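Local coordinates for taurocyamine kinase (Schistosoma mansoni, PDB 4WOD), which catalyses the reversible transfer of phosphate between ATP and taurocyamine, a phosphagen kinase reaction that uses magnesium, at residues 292-297 with 302-307; 114-119 with 347-352. The protein carries 4 engineered substitutions. All blocks are in the same frame, centred on the assembly; numbering follows the deposited sequence.

Contact 1: residues 292-297 with 302-307; sequences NFKEIC and IQPRGT
Helix 293-299 and strand 302-306 are joined by a short connection that nearly reverses the chain: the axes of segments 293-297 and 302-306 lie at 143° and come within 7.6 Å, and Cys297 and Ile302 are the backbone neighbours, their CA atoms 4.8 Å apart. One hydrogen bond closes the turn, from Ile302 N to Cys297 O at 2.9 Å; the donor stands well above the carbonyl plane of Cys297, at a C=O...N angle of 129°. Beyond this bond the contact is made mostly by side chains gathered on Pro304, whose ring points at the helix. Proline suits this place, since its compact hydrocarbon ring fits between three helix side chains. This strand forms one border of the antiparallel eight-stranded sheet in the first of the two phosphagen kinase catalytic domains, and it bonds through Gln303 and Arg305 to the neighbouring strand 318-323. Arg305, Gly306 and Thr307 belong to a predicted ATP site, and Arg305 sets out on the face of the strand turned from the helix. Phe293 swings its ring toward the strand with CG anti to the backbone N (chi1 170°), which brings CZ to 3.8 Å from Pro304 CB; the approach is oblique, and the same ring meets Tyr319 edge-to-face. Cys297 is small enough to lie between helix and strand: its SG lies 3.8 Å from Pro304 CG, while its CB packs at 4.2 Å from Ile302 CB. Lys294, on the exposed side, spends its aliphatic chain on the same proline, CD resting 3.5 Å from Pro304 CG, a bend at chi2 carrying the methylenes across the ring. The branched end of Ile302 leads off instead to Val342 and Leu345 of helix 331-355.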
ATOM      1  N   ASN A 292       6.682   1.029   0.686  1.00 19.40           N
ATOM      2  CA  ASN A 292       5.598   1.898   0.281  1.00 19.88           C
ATOM      3  C   ASN A 292       5.793   2.524  -1.116  1.00 18.37           C
ATOM      4  O   ASN A 292       5.342   3.648  -1.358  1.00 21.06           O
ATOM      5  CB  ASN A 292       5.408   3.005   1.326  1.00 19.59           C
ATOM      6  CG  ASN A 292       6.673   3.805   1.558  1.00 21.22           C
ATOM      7  OD1 ASN A 292       7.777   3.313   1.318  1.00 23.40           O
ATOM      8  ND2 ASN A 292       6.521   5.047   2.019  1.00 19.47           N
ATOM      9  N   PHE A 293       6.458   1.794  -2.012  1.00 21.28           N
ATOM     10  CA  PHE A 293       6.639   2.187  -3.424  1.00 19.96           C
ATOM     11  C   PHE A 293       5.369   2.776  -4.038  1.00 22.23           C
ATOM     12  O   PHE A 293       5.368   3.910  -4.504  1.00 21.00           O
ATOM     13  CB  PHE A 293       7.108   0.969  -4.242  1.00 20.13           C
ATOM     14  CG  PHE A 293       7.112   1.177  -5.750  1.00 23.12           C
ATOM     15  CD1 PHE A 293       7.862   2.187  -6.334  1.00 23.51           C
ATOM     16  CD2 PHE A 293       6.402   0.310  -6.586  1.00 22.61           C
ATOM     17  CE1 PHE A 293       7.875   2.353  -7.723  1.00 21.47           C
ATOM     18  CE2 PHE A 293       6.415   0.465  -7.967  1.00 23.85           C
ATOM     19  CZ  PHE A 293       7.152   1.490  -8.537  1.00 23.98           C
ATOM     20  N   LYS A 294       4.279   2.016  -4.010  1.00 21.85           N
ATOM     21  CA  LYS A 294       2.998   2.509  -4.533  1.00 22.84           C
ATOM     22  C   LYS A 294       2.571   3.849  -3.919  1.00 21.35           C
ATOM     23  O   LYS A 294       2.156   4.768  -4.641  1.00 22.04           O
ATOM     24  CB  LYS A 294       1.894   1.468  -4.310  1.00 25.82           C
ATOM     25  CG  LYS A 294       2.133   0.144  -5.031  1.00 30.76           C
ATOM     26  CD  LYS A 294       2.043   0.308  -6.540  1.00 38.06           C
ATOM     27  CE  LYS A 294       2.299  -1.002  -7.297  1.00 42.81           C
ATOM     28  NZ  LYS A 294       1.258  -2.043  -7.057  1.00 52.84           N
ATOM     29  N   GLU A 295       2.674   3.971  -2.600  1.00 17.52           N
ATOM     30  CA  GLU A 295       2.227   5.179  -1.928  1.00 19.00           C
ATOM     31  C   GLU A 295       3.127   6.337  -2.323  1.00 21.89           C
ATOM     32  O   GLU A 295       2.647   7.454  -2.530  1.00 23.87           O
ATOM     33  CB  GLU A 295       2.210   4.998  -0.405  1.00 21.43           C
ATOM     34  CG  GLU A 295       1.137   4.009   0.119  1.00 24.23           C
ATOM     35  CD  GLU A 295       1.409   2.537  -0.258  1.00 34.74           C
ATOM     36  OE1 GLU A 295       2.560   2.195  -0.628  1.00 30.28           O
ATOM     37  OE2 GLU A 295       0.462   1.714  -0.197  1.00 37.34           O
ATOM     38  N   ILE A 296       4.425   6.056  -2.443  1.00 21.30           N
ATOM     39  CA  ILE A 296       5.398   7.071  -2.855  1.00 20.46           C
ATOM     40  C   ILE A 296       5.028   7.632  -4.227  1.00 19.36           C
ATOM     41  O   ILE A 296       4.971   8.854  -4.411  1.00 19.68           O
ATOM     42  CB  ILE A 296       6.826   6.508  -2.892  1.00 19.88           C
ATOM     43  CG1 ILE A 296       7.266   6.094  -1.484  1.00 23.49           C
ATOM     44  CG2 ILE A 296       7.802   7.550  -3.457  1.00 18.56           C
ATOM     45  CD1 ILE A 296       8.709   5.660  -1.394  1.00 19.24           C
ATOM     46  N   CYS A 297       4.733   6.740  -5.173  1.00 19.25           N
ATOM     47  CA  CYS A 297       4.274   7.168  -6.508  1.00 21.61           C
ATOM     48  C   CYS A 297       3.001   8.011  -6.454  1.00 18.44           C
ATOM     49  O   CYS A 297       2.964   9.131  -6.981  1.00 17.48           O
ATOM     50  CB  CYS A 297       4.037   5.959  -7.425  1.00 20.94           C
ATOM     51  SG  CYS A 297       5.498   4.975  -7.832  1.00 24.12           S
ATOM     52  N   ILE A 302       1.676   9.955  -9.448  1.00 17.43           N
ATOM     53  CA  ILE A 302       2.082   8.954 -10.411  1.00 16.19           C
ATOM     54  C   ILE A 302       1.438   7.594 -10.108  1.00 19.24           C
ATOM     55  O   ILE A 302       1.307   7.194  -8.942  1.00 18.67           O
ATOM     56  CB  ILE A 302       3.630   8.809 -10.451  1.00 17.57           C
ATOM     57  CG1 ILE A 302       4.272  10.099 -10.976  1.00 18.28           C
ATOM     58  CG2 ILE A 302       4.066   7.657 -11.369  1.00 16.96           C
ATOM     59  CD1 ILE A 302       3.830  10.473 -12.390  1.00 15.00           C
ATOM     60  N   GLN A 303       1.025   6.913 -11.174  1.00 19.41           N
ATOM     61  CA  GLN A 303       0.530   5.539 -11.107  1.00 21.38           C
ATOM     62  C   GLN A 303       1.533   4.581 -11.758  1.00 22.55           C
ATOM     63  O   GLN A 303       1.843   4.725 -12.936  1.00 20.41           O
ATOM     64  CB  GLN A 303      -0.827   5.448 -11.813  1.00 24.41           C
ATOM     65  CG  GLN A 303      -1.279   4.022 -12.135  1.00 32.68           C
ATOM     66  CD  GLN A 303      -2.044   3.387 -10.995  1.00 40.26           C
ATOM     67  OE1 GLN A 303      -1.982   3.854  -9.856  1.00 46.99           O
ATOM     68  NE2 GLN A 303      -2.780   2.320 -11.293  1.00 47.11           N
ATOM     69  N   PRO A 304       2.055   3.606 -10.995  1.00 25.44           N
ATOM     70  CA  PRO A 304       2.991   2.634 -11.573  1.00 22.76           C
ATOM     71  C   PRO A 304       2.313   1.349 -12.080  1.00 28.71           C
ATOM     72  O   PRO A 304       1.323   0.887 -11.524  1.00 31.44           O
ATOM     73  CB  PRO A 304       3.920   2.323 -10.399  1.00 25.93           C
ATOM     74  CG  PRO A 304       3.018   2.429  -9.198  1.00 25.49           C
ATOM     75  CD  PRO A 304       1.949   3.461  -9.531  1.00 22.23           C
ATOM     76  N   ARG A 305       2.838   0.786 -13.155  1.00 29.03           N
ATOM     77  CA  ARG A 305       2.373  -0.510 -13.622  1.00 29.79           C
ATOM     78  C   ARG A 305       3.568  -1.376 -13.960  1.00 31.52           C
ATOM     79  O   ARG A 305       4.523  -0.925 -14.611  1.00 28.08           O
ATOM     80  CB  ARG A 305       1.439  -0.368 -14.829  1.00 28.50           C
ATOM     81  CG  ARG A 305       0.107   0.320 -14.535  1.00 36.02           C
ATOM     82  CD  ARG A 305      -0.450   1.026 -15.774  1.00 38.66           C
ATOM     83  NE  ARG A 305      -1.804   1.565 -15.587  1.00 47.42           N
ATOM     84  CZ  ARG A 305      -2.121   2.850 -15.764  1.00 49.24           C
ATOM     85  NH1 ARG A 305      -1.177   3.722 -16.102  1.00 42.18           N
ATOM     86  NH2 ARG A 305      -3.369   3.277 -15.582  1.00 50.82           N
ATOM     87  N   GLY A 306       3.516  -2.621 -13.497  1.00 31.26           N
ATOM     88  CA  GLY A 306       4.573  -3.578 -13.743  1.00 31.35           C
ATOM     89  C   GLY A 306       4.702  -3.876 -15.220  1.00 37.55           C
ATOM     90  O   GLY A 306       3.778  -3.626 -15.999  1.00 36.82           O
ATOM     91  N   THR A 307       5.865  -4.382 -15.617  1.00 42.21           N
ATOM     92  CA  THR A 307       6.089  -4.763 -17.004  1.00 47.80           C
ATOM     93  C   THR A 307       6.623  -6.189 -17.054  1.00 55.89           C
ATOM     94  O   THR A 307       7.490  -6.503 -17.873  1.00 57.84           O
ATOM     95  CB  THR A 307       7.086  -3.811 -17.736  1.00 45.03           C
ATOM     96  OG1 THR A 307       8.327  -3.749 -17.021  1.00 44.51           O
ATOM     97  CG2 THR A 307       6.508  -2.408 -17.877  1.00 39.06           C
TER

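Contact 2: residues 114-119 with 347-352; sequences GNLVVS and ELEVML
Leu116 and Glu349 meet at a slant, methyl against methylene: Leu116 CD1 lies 3.7 Å from Glu349 CG and 3.9 Å from Glu349 CB, so the leucine packs on the aliphatic part of the acid rather than on its carboxylate. Both side chains leave their backbones toward the opposite segment. Glu349 has CG anti to the backbone N (chi1 170°) and then bends at chi2 (75°), a shape that presents the two methylenes to Leu116 and takes the charged end elsewhere. There the buried carboxylate is well supplied with donors: OE1 accepts from Leu287 N, and OE2 from Met286 N and the side chain of Gln353. Glutamate thus does two jobs: its methylenes pack on Leu116 while its carboxylate accepts backbone N-H groups from helix 285-288.

One helix position further on, Val350 turns a methyl against bare backbone. Its CG2, anti to the carbonyl carbon, reaches Gly114 CA at 3.6 Å and stands 4.5 Å from Leu116 CD1. Having no side chain, Gly114 lets the methyl come this close to its CA, and its positive phi (95°) is one that glycine adopts readily. No hydrogen bond crosses between the segments, so the fit of these apolar surfaces makes the contact.

The chain from 114 leads into strand 117-126, in which Ser119 is the first residue of a predicted ATP site. Leu116 bonds through its backbone to Lys283, at the end of strand 277-283, and its side chain also touches Leu346, about one turn back along helix 331-355, which packs here against the entry to the central sheet.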
ATOM      1  N   GLY A 114      19.439  10.285 -14.275  1.00 15.77           N
ATOM      2  CA  GLY A 114      20.047   8.982 -14.124  1.00 21.21           C
ATOM      3  C   GLY A 114      20.088   8.112 -15.360  1.00 16.49           C
ATOM      4  O   GLY A 114      20.570   6.992 -15.286  1.00 19.01           O
ATOM      5  N   ASN A 115      19.597   8.625 -16.485  1.00 17.92           N
ATOM      6  CA  ASN A 115      19.522   7.863 -17.735  1.00 15.84           C
ATOM      7  C   ASN A 115      18.833   6.504 -17.559  1.00 18.03           C
ATOM      8  O   ASN A 115      19.374   5.464 -17.930  1.00 16.68           O
ATOM      9  CB  ASN A 115      20.912   7.664 -18.335  1.00 22.66           C
ATOM     10  CG  ASN A 115      20.854   7.195 -19.775  1.00 27.91           C
ATOM     11  OD1 ASN A 115      19.931   7.551 -20.512  1.00 26.66           O
ATOM     12  ND2 ASN A 115      21.820   6.377 -20.179  1.00 24.85           N
ATOM     13  N   LEU A 116      17.639   6.539 -16.977  1.00 19.91           N
ATOM     14  CA  LEU A 116      16.884   5.334 -16.624  1.00 22.27           C
ATOM     15  C   LEU A 116      15.710   5.067 -17.561  1.00 20.22           C
ATOM     16  O   LEU A 116      15.054   4.026 -17.474  1.00 20.25           O
ATOM     17  CB  LEU A 116      16.342   5.452 -15.188  1.00 17.14           C
ATOM     18  CG  LEU A 116      17.289   5.856 -14.054  1.00 20.29           C
ATOM     19  CD1 LEU A 116      16.515   6.165 -12.751  1.00 18.60           C
ATOM     20  CD2 LEU A 116      18.358   4.793 -13.820  1.00 22.12           C
ATOM     21  N   VAL A 117      15.420   6.004 -18.448  1.00 13.96           N
ATOM     22  CA  VAL A 117      14.193   5.891 -19.222  1.00 18.00           C
ATOM     23  C   VAL A 117      14.411   5.206 -20.576  1.00 17.79           C
ATOM     24  O   VAL A 117      15.134   5.708 -21.425  1.00 19.47           O
ATOM     25  CB  VAL A 117      13.552   7.278 -19.447  1.00 16.26           C
ATOM     26  CG1 VAL A 117      12.317   7.147 -20.303  1.00 15.84           C
ATOM     27  CG2 VAL A 117      13.199   7.911 -18.124  1.00 18.42           C
ATOM     28  N   VAL A 118      13.766   4.062 -20.772  1.00 18.61           N
ATOM     29  CA  VAL A 118      13.842   3.321 -22.036  1.00 18.57           C
ATOM     30  C   VAL A 118      13.061   4.013 -23.151  1.00 20.83           C
ATOM     31  O   VAL A 118      13.530   4.163 -24.286  1.00 18.32           O
ATOM     32  CB  VAL A 118      13.273   1.894 -21.878  1.00 20.59           C
ATOM     33  CG1 VAL A 118      13.346   1.132 -23.198  1.00 22.87           C
ATOM     34  CG2 VAL A 118      13.974   1.157 -20.767  1.00 23.03           C
ATOM     35  N   SER A 119      11.839   4.402 -22.819  1.00 18.59           N
ATOM     36  CA  SER A 119      10.953   5.018 -23.795  1.00 21.62           C
ATOM     37  C   SER A 119       9.907   5.878 -23.108  1.00 20.16           C
ATOM     38  O   SER A 119       9.672   5.767 -21.897  1.00 16.15           O
ATOM     39  CB  SER A 119      10.270   3.953 -24.659  1.00 20.76           C
ATOM     40  OG  SER A 119       9.491   3.103 -23.840  1.00 24.49           O
ATOM     41  N   GLU A 347      14.806  10.906  -9.766  1.00 19.05           N
ATOM     42  CA  GLU A 347      15.818  11.528  -8.903  1.00 20.18           C
ATOM     43  C   GLU A 347      15.971  10.716  -7.604  1.00 22.57           C
ATOM     44  O   GLU A 347      17.082  10.534  -7.088  1.00 17.73           O
ATOM     45  CB  GLU A 347      15.457  12.981  -8.582  1.00 20.92           C
ATOM     46  CG  GLU A 347      15.716  13.952  -9.720  1.00 21.46           C
ATOM     47  CD  GLU A 347      15.208  15.365  -9.438  1.00 25.42           C
ATOM     48  OE1 GLU A 347      14.337  15.536  -8.573  1.00 27.15           O
ATOM     49  OE2 GLU A 347      15.669  16.310 -10.101  1.00 26.21           O
ATOM     50  N   LEU A 348      14.853  10.197  -7.102  1.00 19.25           N
ATOM     51  CA  LEU A 348      14.894   9.376  -5.896  1.00 19.30           C
ATOM     52  C   LEU A 348      15.576   8.025  -6.152  1.00 18.97           C
ATOM     53  O   LEU A 348      16.300   7.520  -5.287  1.00 20.78           O
ATOM     54  CB  LEU A 348      13.485   9.180  -5.338  1.00 20.02           C
ATOM     55  CG  LEU A 348      13.386   8.568  -3.940  1.00 26.40           C
ATOM     56  CD1 LEU A 348      14.280   9.323  -2.972  1.00 23.57           C
ATOM     57  CD2 LEU A 348      11.942   8.600  -3.462  1.00 22.48           C
ATOM     58  N   GLU A 349      15.376   7.436  -7.331  1.00 18.33           N
ATOM     59  CA  GLU A 349      16.071   6.192  -7.653  1.00 18.72           C
ATOM     60  C   GLU A 349      17.580   6.443  -7.655  1.00 19.28           C
ATOM     61  O   GLU A 349      18.372   5.646  -7.129  1.00 16.22           O
ATOM     62  CB  GLU A 349      15.629   5.634  -9.006  1.00 19.56           C
ATOM     63  CG  GLU A 349      16.476   4.482  -9.503  1.00 19.61           C
ATOM     64  CD  GLU A 349      16.205   3.164  -8.771  1.00 22.32           C
ATOM     65  OE1 GLU A 349      15.189   3.077  -8.047  1.00 27.08           O
ATOM     66  OE2 GLU A 349      17.002   2.214  -8.933  1.00 21.49           O
ATOM     67  N   VAL A 350      17.977   7.559  -8.251  1.00 19.90           N
ATOM     68  CA  VAL A 350      19.398   7.912  -8.318  1.00 13.50           C
ATOM     69  C   VAL A 350      19.968   8.075  -6.910  1.00 18.28           C
ATOM     70  O   VAL A 350      21.049   7.564  -6.612  1.00 25.11           O
ATOM     71  CB  VAL A 350      19.608   9.193  -9.142  1.00 18.13           C
ATOM     72  CG1 VAL A 350      21.028   9.732  -8.946  1.00 23.11           C
ATOM     73  CG2 VAL A 350      19.347   8.910 -10.606  1.00 17.90           C
ATOM     74  N   MET A 351      19.227   8.749  -6.038  1.00 16.15           N
ATOM     75  CA  MET A 351      19.661   8.946  -4.658  1.00 22.74           C
ATOM     76  C   MET A 351      19.788   7.611  -3.943  1.00 20.50           C
ATOM     77  O   MET A 351      20.773   7.371  -3.246  1.00 18.83           O
ATOM     78  CB  MET A 351      18.702   9.863  -3.896  1.00 17.06           C
ATOM     79  CG  MET A 351      18.771  11.328  -4.306  1.00 23.74           C
ATOM     80  SD  MET A 351      17.563  12.369  -3.450  1.00 37.23           S
ATOM     81  CE  MET A 351      16.203  12.311  -4.581  1.00 30.43           C
ATOM     82  N   LEU A 352      18.801   6.740  -4.125  1.00 17.97           N
ATOM     83  CA  LEU A 352      18.862   5.410  -3.524  1.00 18.08           C
ATOM     84  C   LEU A 352      20.086   4.640  -3.988  1.00 19.57           C
ATOM     85  O   LEU A 352      20.788   4.029  -3.178  1.00 20.17           O
ATOM     86  CB  LEU A 352      17.605   4.603  -3.852  1.00 12.39           C
ATOM     87  CG  LEU A 352      16.270   5.031  -3.243  1.00 20.78           C
ATOM     88  CD1 LEU A 352      15.124   4.363  -3.993  1.00 14.11           C
ATOM     89  CD2 LEU A 352      16.187   4.705  -1.712  1.00 14.14           C
TER

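In the fold
From the N terminus, the chain first passes 114-119 on its way into strand 117-126, then builds most of the first catalytic domain before contact 1 closes a short helix-to-strand turn between helix 293-299 and strand 302-306. Only after strand 318-323 does helix 331-355 bring 347-352 back to the start, closing the long loop of contact 2, within which contact 1 lies entirely. The two do not cross, and their centres lie about 14 Å apart. They touch where Ile296 CG2 meets Leu348 CD2 at 4.3 Å. Helix 331-355 therefore joins the entry to an inner strand with the helix preceding a border strand of the same antiparallel sheet.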